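Local coordinates for protein Rep (Escherichia coli, PDB 3VW4) that initiates replication of plasmid ColE2-P9 as an initiator-primase, its DNA-binding domain, which this chain represents, binding the replication origin and unwinding the duplex, at residues A[13-17]-A[42-47]; A[30-36]-A[67-71]. All blocks are in the same frame, centred on the assembly; numbering follows the deposited sequence.

How the contacts relate
Both contacts use helix 32-49, and each pairs it with a different neighbour: contact 1 (13-17 with 42-47) sets its later turns against helix 7-24, while contact 2 (30-36 with 67-71) sets its first turn and the loop just before it against helix 56-73. The three helices thereby pack as one bundle, within the part of the chain related to the primase C-terminal 1 family. The contact centres are 15 Å apart and their nearest atoms about 7 Å, so the two do not touch. Each also carries an aromatic ring turned outward to the same DNA strand, Phe14 against DG1 and Tyr69 against DA2 of chain D, and DA2 meets both rings.

Contact 1: A[13-17]-A[42-47]; sequences LFEKV and RVEMYN. With nucleotides of chain D.
The ring of Tyr46 is covered on both faces: Lys16 CD lies over one, 4.0 Å from the ring centroid in a CH-pi contact, and Met45 CE, from the same helix as the tyrosine, lies over the other. The same Met45 CE also sits over a face of the Arg42 guanidinium. At the tyrosine's edge Val17 CG2 comes within 3.6 Å of Tyr46 CD2. Another flat group, Phe14, belongs to the opposite flank of helix 7-24. Its CB points away from helix 32-49, and with CG anti to the backbone N (chi1 169°) the ring lays one face on the guanine of DG1 of chain D, Phe14 CD1 sitting 3.4 Å from DG1 C6, while the adenine of DA2 of chain D lies at its edge. Cutting Phe14 back to an alanine would probably leave the guanine of DG1 without the flat surface it rests on and take away the ring edge that meets the adenine of DA2.

Between the helices, whose short axes cross at 120° and approach to 9.9 Å, the seam is largely apolar. Leu13 CD1 slides past Tyr46 CB at 3.6 Å, and Leu13 CG meets Val43 CG1 at 3.9 Å. Val17 and Val43 cross roughly at right angles through their CG2 methyls, and helix 56-73 adds Ile62 and Ile66 to this layer. Asn47 borders Leu13 CD2, but its OD1 is spent on Leu54 N. The two helices are thus held together by apolar surface and ring faces instead of directed polar bonds, while the DNA bases pack against the other side of helix 7-24.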
ATOM      1  N   LEU A  13     -11.637  15.268 -10.242  1.00  8.19           N
ATOM      2  CA  LEU A  13     -11.198  15.590  -8.917  1.00  7.73           C
ATOM      3  C   LEU A  13     -11.504  14.456  -7.923  1.00  7.48           C
ATOM      4  O   LEU A  13     -10.646  14.118  -7.133  1.00  7.50           O
ATOM      5  CB  LEU A  13     -11.794  16.904  -8.456  1.00  7.44           C
ATOM      6  CG  LEU A  13     -11.107  18.253  -8.655  1.00  8.00           C
ATOM      7  CD1 LEU A  13      -9.801  18.310  -9.431  1.00  8.81           C
ATOM      8  CD2 LEU A  13     -12.130  19.147  -9.257  1.00  8.27           C
ATOM      9  N   PHE A  14     -12.704  13.867  -7.931  1.00  7.63           N
ATOM     10  CA  PHE A  14     -13.060  12.852  -6.926  1.00  7.58           C
ATOM     11  C   PHE A  14     -12.154  11.666  -7.096  1.00  8.18           C
ATOM     12  O   PHE A  14     -11.721  11.063  -6.188  1.00  8.10           O
ATOM     13  CB  PHE A  14     -14.523  12.447  -7.126  1.00  8.25           C
ATOM     14  CG  PHE A  14     -14.933  11.236  -6.333  1.00  8.67           C
ATOM     15  CD1 PHE A  14     -15.105  11.302  -4.958  1.00  8.45           C
ATOM     16  CD2 PHE A  14     -15.098  10.020  -6.943  1.00  9.46           C
ATOM     17  CE1 PHE A  14     -15.469  10.177  -4.226  1.00  9.03           C
ATOM     18  CE2 PHE A  14     -15.433   8.911  -6.198  1.00 10.10           C
ATOM     19  CZ  PHE A  14     -15.626   8.979  -4.840  1.00  9.87           C
ATOM     20  N   GLU A  15     -11.834  11.310  -8.307  1.00  9.42           N
ATOM     21  CA  GLU A  15     -10.982  10.095  -8.551  1.00 10.67           C
ATOM     22  C   GLU A  15      -9.537  10.321  -8.122  1.00 11.29           C
ATOM     23  O   GLU A  15      -8.975   9.481  -7.450  1.00 12.04           O
ATOM     24  CB  GLU A  15     -11.019   9.671 -10.056  1.00 11.43           C
ATOM     25  CG  GLU A  15     -12.323   9.079 -10.493  1.00 11.73           C
ATOM     26  CD  GLU A  15     -12.512   7.708  -9.871  1.00 12.68           C
ATOM     27  OE1 GLU A  15     -11.640   6.824 -10.143  1.00 13.84           O
ATOM     28  OE2 GLU A  15     -13.496   7.503  -9.117  1.00 12.23           O
ATOM     29  N   LYS A  16      -8.920  11.425  -8.573  1.00 12.06           N
ATOM     30  CA  LYS A  16      -7.548  11.789  -8.205  1.00 13.02           C
ATOM     31  C   LYS A  16      -7.376  11.782  -6.689  1.00 11.77           C
ATOM     32  O   LYS A  16      -6.662  10.975  -6.144  1.00 12.43           O
ATOM     33  CB  LYS A  16      -7.262  13.193  -8.704  1.00 14.20           C
ATOM     34  CG  LYS A  16      -6.321  13.237  -9.854  1.00 17.48           C
ATOM     35  CD  LYS A  16      -4.924  12.975  -9.370  1.00 20.81           C
ATOM     36  CE  LYS A  16      -3.903  13.387 -10.437  1.00 24.79           C
ATOM     37  NZ  LYS A  16      -3.347  12.215 -11.204  1.00 28.27           N
ATOM     38  N   VAL A  17      -8.087  12.658  -6.021  1.00 10.13           N
ATOM     39  CA  VAL A  17      -7.950  12.835  -4.613  1.00  9.46           C
ATOM     40  C   VAL A  17      -8.315  11.564  -3.768  1.00  9.39           C
ATOM     41  O   VAL A  17      -7.699  11.304  -2.709  1.00  9.31           O
ATOM     42  CB  VAL A  17      -8.785  14.065  -4.181  1.00  8.56           C
ATOM     43  CG1 VAL A  17      -8.934  14.173  -2.683  1.00  7.97           C
ATOM     44  CG2 VAL A  17      -8.175  15.323  -4.724  1.00  9.01           C
ATOM     45  N   ARG A  42      -6.299  19.451  -0.805  1.00  9.77           N
ATOM     46  CA  ARG A  42      -5.819  18.690  -1.944  1.00  9.90           C
ATOM     47  C   ARG A  42      -6.773  18.733  -3.177  1.00  9.49           C
ATOM     48  O   ARG A  42      -6.315  18.742  -4.335  1.00 10.09           O
ATOM     49  CB  ARG A  42      -5.411  17.284  -1.574  1.00  9.34           C
ATOM     50  CG  ARG A  42      -4.915  16.605  -2.806  1.00  9.90           C
ATOM     51  CD  ARG A  42      -3.684  15.740  -2.631  1.00 10.99           C
ATOM     52  NE  ARG A  42      -2.479  16.446  -2.285  1.00 12.76           N
ATOM     53  CZ  ARG A  42      -1.266  16.074  -2.671  1.00 14.61           C
ATOM     54  NH1 ARG A  42      -1.102  15.034  -3.462  1.00 14.93           N
ATOM     55  NH2 ARG A  42      -0.206  16.762  -2.292  1.00 16.53           N
ATOM     56  N   VAL A  43      -8.064  18.873  -2.929  1.00  8.84           N
ATOM     57  CA  VAL A  43      -8.995  19.042  -4.019  1.00  8.89           C
ATOM     58  C   VAL A  43      -8.737  20.402  -4.646  1.00 10.56           C
ATOM     59  O   VAL A  43      -8.730  20.516  -5.889  1.00 10.99           O
ATOM     60  CB  VAL A  43     -10.491  18.943  -3.617  1.00  8.14           C
ATOM     61  CG1 VAL A  43     -11.360  19.114  -4.855  1.00  8.14           C
ATOM     62  CG2 VAL A  43     -10.824  17.620  -2.932  1.00  7.14           C
ATOM     63  N   GLU A  44      -8.509  21.421  -3.827  1.00 11.92           N
ATOM     64  CA  GLU A  44      -8.167  22.732  -4.365  1.00 14.04           C
ATOM     65  C   GLU A  44      -6.844  22.762  -5.172  1.00 14.69           C
ATOM     66  O   GLU A  44      -6.717  23.510  -6.111  1.00 15.50           O
ATOM     67  CB  GLU A  44      -8.185  23.778  -3.263  1.00 16.49           C
ATOM     68  CG  GLU A  44      -9.600  24.079  -2.927  1.00 18.44           C
ATOM     69  CD  GLU A  44      -9.816  24.856  -1.634  1.00 22.61           C
ATOM     70  OE1 GLU A  44      -8.921  24.935  -0.711  1.00 25.57           O
ATOM     71  OE2 GLU A  44     -10.950  25.416  -1.509  1.00 25.95           O
ATOM     72  N   MET A  45      -5.874  21.935  -4.835  1.00 14.32           N
ATOM     73  CA  MET A  45      -4.650  22.065  -5.553  1.00 16.01           C
ATOM     74  C   MET A  45      -4.840  21.497  -6.963  1.00 15.42           C
ATOM     75  O   MET A  45      -4.387  22.103  -7.938  1.00 16.82           O
ATOM     76  CB  MET A  45      -3.456  21.435  -4.791  1.00 16.94           C
ATOM     77  CG  MET A  45      -2.160  21.306  -5.565  1.00 19.00           C
ATOM     78  SD  MET A  45      -1.228  19.881  -4.925  1.00 19.67           S
ATOM     79  CE  MET A  45      -2.348  18.485  -5.282  1.00 16.88           C
ATOM     80  N   TYR A  46      -5.550  20.377  -7.082  1.00 13.40           N
ATOM     81  CA  TYR A  46      -5.820  19.866  -8.444  1.00 13.03           C
ATOM     82  C   TYR A  46      -6.711  20.800  -9.259  1.00 12.66           C
ATOM     83  O   TYR A  46      -6.517  20.942 -10.461  1.00 13.50           O
ATOM     84  CB  TYR A  46      -6.357  18.422  -8.472  1.00 11.84           C
ATOM     85  CG  TYR A  46      -5.387  17.417  -7.964  1.00 12.51           C
ATOM     86  CD1 TYR A  46      -4.201  17.137  -8.629  1.00 14.52           C
ATOM     87  CD2 TYR A  46      -5.647  16.744  -6.809  1.00 11.59           C
ATOM     88  CE1 TYR A  46      -3.298  16.200  -8.122  1.00 15.60           C
ATOM     89  CE2 TYR A  46      -4.786  15.815  -6.309  1.00 12.31           C
ATOM     90  CZ  TYR A  46      -3.616  15.531  -6.950  1.00 14.38           C
ATOM     91  OH  TYR A  46      -2.767  14.564  -6.340  1.00 15.80           O
ATOM     92  N   ASN A  47      -7.657  21.429  -8.586  1.00 11.51           N
ATOM     93  CA  ASN A  47      -8.650  22.214  -9.229  1.00 11.30           C
ATOM     94  C   ASN A  47      -7.993  23.422  -9.880  1.00 13.13           C
ATOM     95  O   ASN A  47      -8.386  23.848 -10.937  1.00 13.63           O
ATOM     96  CB  ASN A  47      -9.700  22.618  -8.215  1.00 10.59           C
ATOM     97  CG  ASN A  47     -10.839  23.372  -8.830  1.00 10.92           C
ATOM     98  OD1 ASN A  47     -11.483  22.892  -9.745  1.00 10.40           O
ATOM     99  ND2 ASN A  47     -11.125  24.550  -8.315  1.00 12.00           N
TER
ATOM    100  P    DG D   1     -21.317   7.911  -2.040  1.00 94.13           P
ATOM    101  OP1  DG D   1     -22.601   8.700  -2.086  1.00 73.72           O
ATOM    102  OP2  DG D   1     -20.485   7.869  -0.763  1.00 63.09           O
ATOM    103  O5'  DG D   1     -21.355   6.499  -2.815  1.00 56.73           O
ATOM    104  C5'  DG D   1     -21.960   6.304  -4.112  1.00 28.00           C
ATOM    105  C4'  DG D   1     -20.943   6.474  -5.217  1.00 19.14           C
ATOM    106  O4'  DG D   1     -20.690   7.876  -5.444  1.00 14.96           O
ATOM    107  C3'  DG D   1     -19.578   5.811  -5.020  1.00 14.61           C
ATOM    108  O3'  DG D   1     -19.401   4.838  -6.052  1.00 11.58           O
ATOM    109  C2'  DG D   1     -18.556   6.919  -5.261  1.00 12.82           C
ATOM    110  C1'  DG D   1     -19.337   8.097  -5.801  1.00 12.14           C
ATOM    111  N9   DG D   1     -18.971   9.390  -5.245  1.00 11.29           N
ATOM    112  C8   DG D   1     -19.027   9.758  -3.921  1.00 11.04           C
ATOM    113  N7   DG D   1     -18.726  11.012  -3.724  1.00 10.06           N
ATOM    114  C5   DG D   1     -18.501  11.515  -5.000  1.00 10.58           C
ATOM    115  C6   DG D   1     -18.082  12.809  -5.421  1.00 10.48           C
ATOM    116  O6   DG D   1     -17.878  13.814  -4.738  1.00 11.08           O
ATOM    117  N1   DG D   1     -17.951  12.881  -6.796  1.00 10.52           N
ATOM    118  C2   DG D   1     -18.161  11.838  -7.663  1.00 11.36           C
ATOM    119  N2   DG D   1     -17.966  12.114  -8.964  1.00 11.62           N
ATOM    120  N3   DG D   1     -18.503  10.615  -7.284  1.00 10.31           N
ATOM    121  C4   DG D   1     -18.682  10.534  -5.952  1.00 10.72           C
ATOM    122  P    DA D   2     -18.878   3.417  -5.640  1.00 11.13           P
ATOM    123  OP1  DA D   2     -19.024   2.593  -6.828  1.00 10.96           O
ATOM    124  OP2  DA D   2     -19.650   3.176  -4.368  1.00 10.40           O
ATOM    125  O5'  DA D   2     -17.304   3.262  -5.311  1.00  9.41           O
ATOM    126  C5'  DA D   2     -16.238   3.787  -6.151  1.00  7.70           C
ATOM    127  C4'  DA D   2     -14.884   3.554  -5.495  1.00  7.25           C
ATOM    128  O4'  DA D   2     -14.551   4.578  -4.511  1.00  6.99           O
ATOM    129  C3'  DA D   2     -14.728   2.261  -4.710  1.00  6.62           C
ATOM    130  O3'  DA D   2     -13.349   2.072  -4.573  1.00  6.30           O
ATOM    131  C2'  DA D   2     -15.312   2.655  -3.364  1.00  6.72           C
ATOM    132  C1'  DA D   2     -14.824   4.087  -3.194  1.00  6.36           C
ATOM    133  N9   DA D   2     -15.710   5.055  -2.546  1.00  5.88           N
ATOM    134  C8   DA D   2     -17.072   5.098  -2.429  1.00  5.63           C
ATOM    135  N7   DA D   2     -17.516   6.163  -1.801  1.00  5.19           N
ATOM    136  C5   DA D   2     -16.371   6.904  -1.553  1.00  5.16           C
ATOM    137  C6   DA D   2     -16.167   8.173  -0.985  1.00  5.10           C
ATOM    138  N6   DA D   2     -17.148   8.941  -0.496  1.00  4.92           N
ATOM    139  N1   DA D   2     -14.896   8.617  -0.887  1.00  5.18           N
ATOM    140  C2   DA D   2     -13.908   7.832  -1.321  1.00  5.14           C
ATOM    141  N3   DA D   2     -13.974   6.641  -1.900  1.00  5.36           N
ATOM    142  C4   DA D   2     -15.251   6.236  -2.002  1.00  5.51           C
TER

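Contact 2: A[30-36]-A[67-71]. With nucleotides of chain D.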
ATOM      1  N   PRO A  30      -4.587  12.179  10.923  1.00  8.06           N
ATOM      2  CA  PRO A  30      -5.106  13.422  11.494  1.00  8.45           C
ATOM      3  C   PRO A  30      -6.569  13.282  11.977  1.00  8.10           C
ATOM      4  O   PRO A  30      -7.367  12.684  11.289  1.00  7.34           O
ATOM      5  CB  PRO A  30      -5.002  14.404  10.337  1.00  8.43           C
ATOM      6  CG  PRO A  30      -5.016  13.551   9.125  1.00  7.54           C
ATOM      7  CD  PRO A  30      -4.250  12.330   9.495  1.00  7.76           C
ATOM      8  N   VAL A  31      -6.905  13.829  13.145  1.00  9.02           N
ATOM      9  CA  VAL A  31      -8.267  13.853  13.630  1.00  9.29           C
ATOM     10  C   VAL A  31      -9.162  14.419  12.590  1.00  8.93           C
ATOM     11  O   VAL A  31      -8.715  15.142  11.685  1.00  8.68           O
ATOM     12  CB  VAL A  31      -8.381  14.638  14.966  1.00 10.83           C
ATOM     13  CG1 VAL A  31      -7.624  13.913  16.084  1.00 11.27           C
ATOM     14  CG2 VAL A  31      -7.916  16.054  14.813  1.00 11.74           C
ATOM     15  N   PHE A  32     -10.443  14.127  12.668  1.00  9.15           N
ATOM     16  CA  PHE A  32     -11.363  14.551  11.571  1.00  8.91           C
ATOM     17  C   PHE A  32     -11.274  16.040  11.118  1.00  9.44           C
ATOM     18  O   PHE A  32     -11.096  16.302   9.900  1.00  8.68           O
ATOM     19  CB  PHE A  32     -12.817  14.149  11.846  1.00  9.75           C
ATOM     20  CG  PHE A  32     -13.770  14.553  10.756  1.00  9.77           C
ATOM     21  CD1 PHE A  32     -13.766  13.896   9.501  1.00  8.58           C
ATOM     22  CD2 PHE A  32     -14.676  15.605  10.969  1.00 11.29           C
ATOM     23  CE1 PHE A  32     -14.630  14.303   8.513  1.00  8.74           C
ATOM     24  CE2 PHE A  32     -15.553  15.999   9.994  1.00 11.56           C
ATOM     25  CZ  PHE A  32     -15.519  15.364   8.763  1.00 10.19           C
ATOM     26  N   SER A  33     -11.386  17.000  12.038  1.00 10.97           N
ATOM     27  CA  SER A  33     -11.478  18.396  11.616  1.00 11.95           C
ATOM     28  C   SER A  33     -10.256  18.784  10.799  1.00 11.29           C
ATOM     29  O   SER A  33     -10.361  19.600   9.870  1.00 11.48           O
ATOM     30  CB  SER A  33     -11.643  19.320  12.779  1.00 14.09           C
ATOM     31  OG  SER A  33     -10.652  19.007  13.717  1.00 14.22           O
ATOM     32  N   GLN A  34      -9.102  18.175  11.099  1.00 10.74           N
ATOM     33  CA  GLN A  34      -7.896  18.528  10.366  1.00 10.64           C
ATOM     34  C   GLN A  34      -7.845  17.791   9.018  1.00  9.10           C
ATOM     35  O   GLN A  34      -7.455  18.337   8.010  1.00  9.16           O
ATOM     36  CB  GLN A  34      -6.635  18.285  11.194  1.00 11.25           C
ATOM     37  CG  GLN A  34      -6.349  19.280  12.289  1.00 13.24           C
ATOM     38  CD  GLN A  34      -6.668  20.702  11.961  1.00 14.70           C
ATOM     39  OE1 GLN A  34      -7.406  21.323  12.684  1.00 16.00           O
ATOM     40  NE2 GLN A  34      -6.131  21.234  10.905  1.00 14.85           N
ATOM     41  N   TRP A  35      -8.277  16.547   9.027  1.00  8.02           N
ATOM     42  CA  TRP A  35      -8.339  15.735   7.847  1.00  6.87           C
ATOM     43  C   TRP A  35      -9.295  16.368   6.853  1.00  6.72           C
ATOM     44  O   TRP A  35      -9.093  16.365   5.663  1.00  6.25           O
ATOM     45  CB  TRP A  35      -8.826  14.363   8.309  1.00  6.33           C
ATOM     46  CG  TRP A  35      -8.922  13.360   7.199  1.00  5.51           C
ATOM     47  CD1 TRP A  35     -10.012  12.559   6.876  1.00  5.25           C
ATOM     48  CD2 TRP A  35      -7.852  12.987   6.261  1.00  5.29           C
ATOM     49  NE1 TRP A  35      -9.705  11.763   5.792  1.00  4.82           N
ATOM     50  CE2 TRP A  35      -8.407  12.007   5.378  1.00  4.83           C
ATOM     51  CE3 TRP A  35      -6.536  13.411   6.055  1.00  5.80           C
ATOM     52  CZ2 TRP A  35      -7.697  11.491   4.353  1.00  4.85           C
ATOM     53  CZ3 TRP A  35      -5.814  12.866   4.992  1.00  5.88           C
ATOM     54  CH2 TRP A  35      -6.391  11.920   4.181  1.00  5.38           C
ATOM     55  N   LEU A  36     -10.354  16.972   7.345  1.00  7.42           N
ATOM     56  CA  LEU A  36     -11.347  17.505   6.432  1.00  7.51           C
ATOM     57  C   LEU A  36     -10.667  18.624   5.707  1.00  7.94           C
ATOM     58  O   LEU A  36     -10.766  18.693   4.474  1.00  7.44           O
ATOM     59  CB  LEU A  36     -12.534  18.024   7.163  1.00  8.75           C
ATOM     60  CG  LEU A  36     -13.886  18.099   6.504  1.00  9.12           C
ATOM     61  CD1 LEU A  36     -14.579  19.356   7.031  1.00 11.06           C
ATOM     62  CD2 LEU A  36     -13.838  18.070   4.979  1.00  8.17           C
ATOM     63  N   ALA A  67     -13.428  12.768   2.792  1.00  5.46           N
ATOM     64  CA  ALA A  67     -12.864  12.826   4.104  1.00  5.58           C
ATOM     65  C   ALA A  67     -13.834  12.135   5.055  1.00  6.42           C
ATOM     66  O   ALA A  67     -13.399  11.490   5.970  1.00  6.43           O
ATOM     67  CB  ALA A  67     -12.635  14.243   4.493  1.00  5.80           C
ATOM     68  N   LYS A  68     -15.134  12.213   4.824  1.00  7.37           N
ATOM     69  CA  LYS A  68     -15.982  11.470   5.728  1.00  8.73           C
ATOM     70  C   LYS A  68     -15.844  10.004   5.496  1.00  8.76           C
ATOM     71  O   LYS A  68     -15.621   9.253   6.460  1.00  9.44           O
ATOM     72  CB  LYS A  68     -17.415  11.830   5.646  1.00 10.40           C
ATOM     73  CG  LYS A  68     -17.673  13.184   6.215  1.00 11.32           C
ATOM     74  CD  LYS A  68     -18.795  13.846   5.437  1.00 12.53           C
ATOM     75  CE  LYS A  68     -20.109  13.125   5.682  1.00 14.71           C
ATOM     76  NZ  LYS A  68     -20.619  13.341   7.100  1.00 16.69           N
ATOM     77  N   TYR A  69     -15.849   9.583   4.255  1.00  8.32           N
ATOM     78  CA  TYR A  69     -15.728   8.169   3.970  1.00  8.79           C
ATOM     79  C   TYR A  69     -14.445   7.603   4.532  1.00  8.16           C
ATOM     80  O   TYR A  69     -14.492   6.636   5.294  1.00  9.03           O
ATOM     81  CB  TYR A  69     -15.836   7.960   2.470  1.00  8.75           C
ATOM     82  CG  TYR A  69     -15.855   6.594   1.945  1.00  9.75           C
ATOM     83  CD1 TYR A  69     -14.669   5.903   1.666  1.00  9.41           C
ATOM     84  CD2 TYR A  69     -17.073   5.952   1.669  1.00 11.52           C
ATOM     85  CE1 TYR A  69     -14.718   4.588   1.158  1.00 10.75           C
ATOM     86  CE2 TYR A  69     -17.113   4.661   1.167  1.00 12.80           C
ATOM     87  CZ  TYR A  69     -15.935   4.001   0.901  1.00 12.42           C
ATOM     88  OH  TYR A  69     -15.978   2.745   0.336  1.00 14.22           O
ATOM     89  N   THR A  70     -13.318   8.243   4.232  1.00  6.97           N
ATOM     90  CA  THR A  70     -12.026   7.721   4.616  1.00  6.72           C
ATOM     91  C   THR A  70     -11.794   7.834   6.127  1.00  7.01           C
ATOM     92  O   THR A  70     -11.230   6.927   6.714  1.00  7.43           O
ATOM     93  CB  THR A  70     -10.883   8.414   3.932  1.00  5.84           C
ATOM     94  OG1 THR A  70     -10.950   9.796   4.313  1.00  5.43           O
ATOM     95  CG2 THR A  70     -10.916   8.238   2.467  1.00  5.72           C
ATOM     96  N   HIS A  71     -12.265   8.876   6.778  1.00  7.18           N
ATOM     97  CA  HIS A  71     -12.106   8.952   8.270  1.00  7.94           C
ATOM     98  C   HIS A  71     -12.850   7.854   8.932  1.00  9.45           C
ATOM     99  O   HIS A  71     -12.348   7.248   9.842  1.00  9.76           O
ATOM    100  CB  HIS A  71     -12.512  10.280   8.860  1.00  7.94           C
ATOM    101  CG  HIS A  71     -11.700  10.628  10.047  1.00  8.18           C
ATOM    102  ND1 HIS A  71     -12.184  10.567  11.337  1.00  9.27           N
ATOM    103  CD2 HIS A  71     -10.335  11.008  10.165  1.00  7.70           C
ATOM    104  CE1 HIS A  71     -11.181  10.889  12.200  1.00  9.17           C
ATOM    105  NE2 HIS A  71     -10.066  11.169  11.486  1.00  8.24           N
TER
ATOM    106  P    DA D   2     -18.878   3.417  -5.640  1.00 11.13           P
ATOM    107  OP1  DA D   2     -19.024   2.593  -6.828  1.00 10.96           O
ATOM    108  OP2  DA D   2     -19.650   3.176  -4.368  1.00 10.40           O
ATOM    109  O5'  DA D   2     -17.304   3.262  -5.311  1.00  9.41           O
ATOM    110  C5'  DA D   2     -16.238   3.787  -6.151  1.00  7.70           C
ATOM    111  C4'  DA D   2     -14.884   3.554  -5.495  1.00  7.25           C
ATOM    112  O4'  DA D   2     -14.551   4.578  -4.511  1.00  6.99           O
ATOM    113  C3'  DA D   2     -14.728   2.261  -4.710  1.00  6.62           C
ATOM    114  O3'  DA D   2     -13.349   2.072  -4.573  1.00  6.30           O
ATOM    115  C2'  DA D   2     -15.312   2.655  -3.364  1.00  6.72           C
ATOM    116  C1'  DA D   2     -14.824   4.087  -3.194  1.00  6.36           C
ATOM    117  N9   DA D   2     -15.710   5.055  -2.546  1.00  5.88           N
ATOM    118  C8   DA D   2     -17.072   5.098  -2.429  1.00  5.63           C
ATOM    119  N7   DA D   2     -17.516   6.163  -1.801  1.00  5.19           N
ATOM    120  C5   DA D   2     -16.371   6.904  -1.553  1.00  5.16           C
ATOM    121  C6   DA D   2     -16.167   8.173  -0.985  1.00  5.10           C
ATOM    122  N6   DA D   2     -17.148   8.941  -0.496  1.00  4.92           N
ATOM    123  N1   DA D   2     -14.896   8.617  -0.887  1.00  5.18           N
ATOM    124  C2   DA D   2     -13.908   7.832  -1.321  1.00  5.14           C
ATOM    125  N3   DA D   2     -13.974   6.641  -1.900  1.00  5.36           N
ATOM    126  C4   DA D   2     -15.251   6.236  -2.002  1.00  5.51           C
ATOM    127  P    DT D   3     -12.835   0.723  -3.883  1.00  7.53           P
ATOM    128  OP1  DT D   3     -11.638   0.331  -4.626  1.00  7.44           O
ATOM    129  OP2  DT D   3     -13.865  -0.322  -3.648  1.00  8.26           O
ATOM    130  O5'  DT D   3     -12.473   0.999  -2.350  1.00  7.45           O
ATOM    131  C5'  DT D   3     -11.776   2.210  -1.977  1.00  7.49           C
ATOM    132  C4'  DT D   3     -10.743   1.886  -0.928  1.00  7.89           C
ATOM    133  O4'  DT D   3     -11.431   1.787   0.330  1.00  8.27           O
ATOM    134  C3'  DT D   3     -10.065   0.535  -1.129  1.00  8.03           C
ATOM    135  O3'  DT D   3      -8.706   0.622  -0.754  1.00  7.80           O
ATOM    136  C2'  DT D   3     -10.819  -0.404  -0.206  1.00  8.20           C
ATOM    137  C1'  DT D   3     -11.315   0.500   0.879  1.00  8.62           C
ATOM    138  N1   DT D   3     -12.611   0.151   1.458  1.00  9.68           N
ATOM    139  C2   DT D   3     -12.647   0.018   2.830  1.00 10.41           C
ATOM    140  O2   DT D   3     -11.667   0.151   3.538  1.00 10.20           O
ATOM    141  N3   DT D   3     -13.865  -0.344   3.337  1.00 11.08           N
ATOM    142  C4   DT D   3     -15.039  -0.512   2.636  1.00 11.37           C
ATOM    143  O4   DT D   3     -16.073  -0.789   3.237  1.00 13.71           O
ATOM    144  C5   DT D   3     -14.930  -0.381   1.202  1.00 10.37           C
ATOM    145  C7   DT D   3     -16.141  -0.635   0.362  1.00  9.75           C
ATOM    146  C6   DT D   3     -13.739  -0.037   0.690  1.00  9.87           C
TER
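Trp35 and His71 come together with Phe32 in an aromatic cluster that joins the start of helix 32-49 to the later turns of helix 56-73, two members of the three-helix bundle. The short axes are 10.0 Å apart at closest approach. On the inner, tightly packed side, the indole edge of Trp35 faces Thr70. Trp35 NE1 donates to Thr70 OG1 over 2.8 Å, almost straight at 161° and within the indole plane. Thr70 keeps OG1 between its backbone N and carbonyl carbon (chi1 61°), from where it also bonds to Ile66 O one turn back; two bonds therefore grip this buried hydroxyl. Ala67 CB fills the space beside Trp35 CD1 at 3.9 Å and also touches Leu36 CD2. Behind them, Ala21, Tyr22 and Ile25 close the pocket from helix 7-24 and the loop after it.

His71 is also closely packed, though partly exposed. It reaches back to the loop ahead of helix 32-49, where its NE2 donates to Pro30 O at 3.1 Å, using a lone pair in the carbonyl plane but with a bent N-H...O angle of 139°. Phe32 CB covers a face of the imidazole, 3.8 Å from its centroid, and the phenyl ring turns its edge to the His71 face, with centroids 5.6 Å apart. The looser, solvent side lies past this ring: the exposed Lys68 brings CG obliquely to 4.0 Å from Phe32 CE1, and Ala67 O lies at the ring's edge. The outer flank of helix 56-73 belongs to the DNA: Tyr69 lays a ring face on the adenine of DA2 of chain D, and Tyr69 OH comes 3.4 Å from methyl C7 of DT3 of chain D.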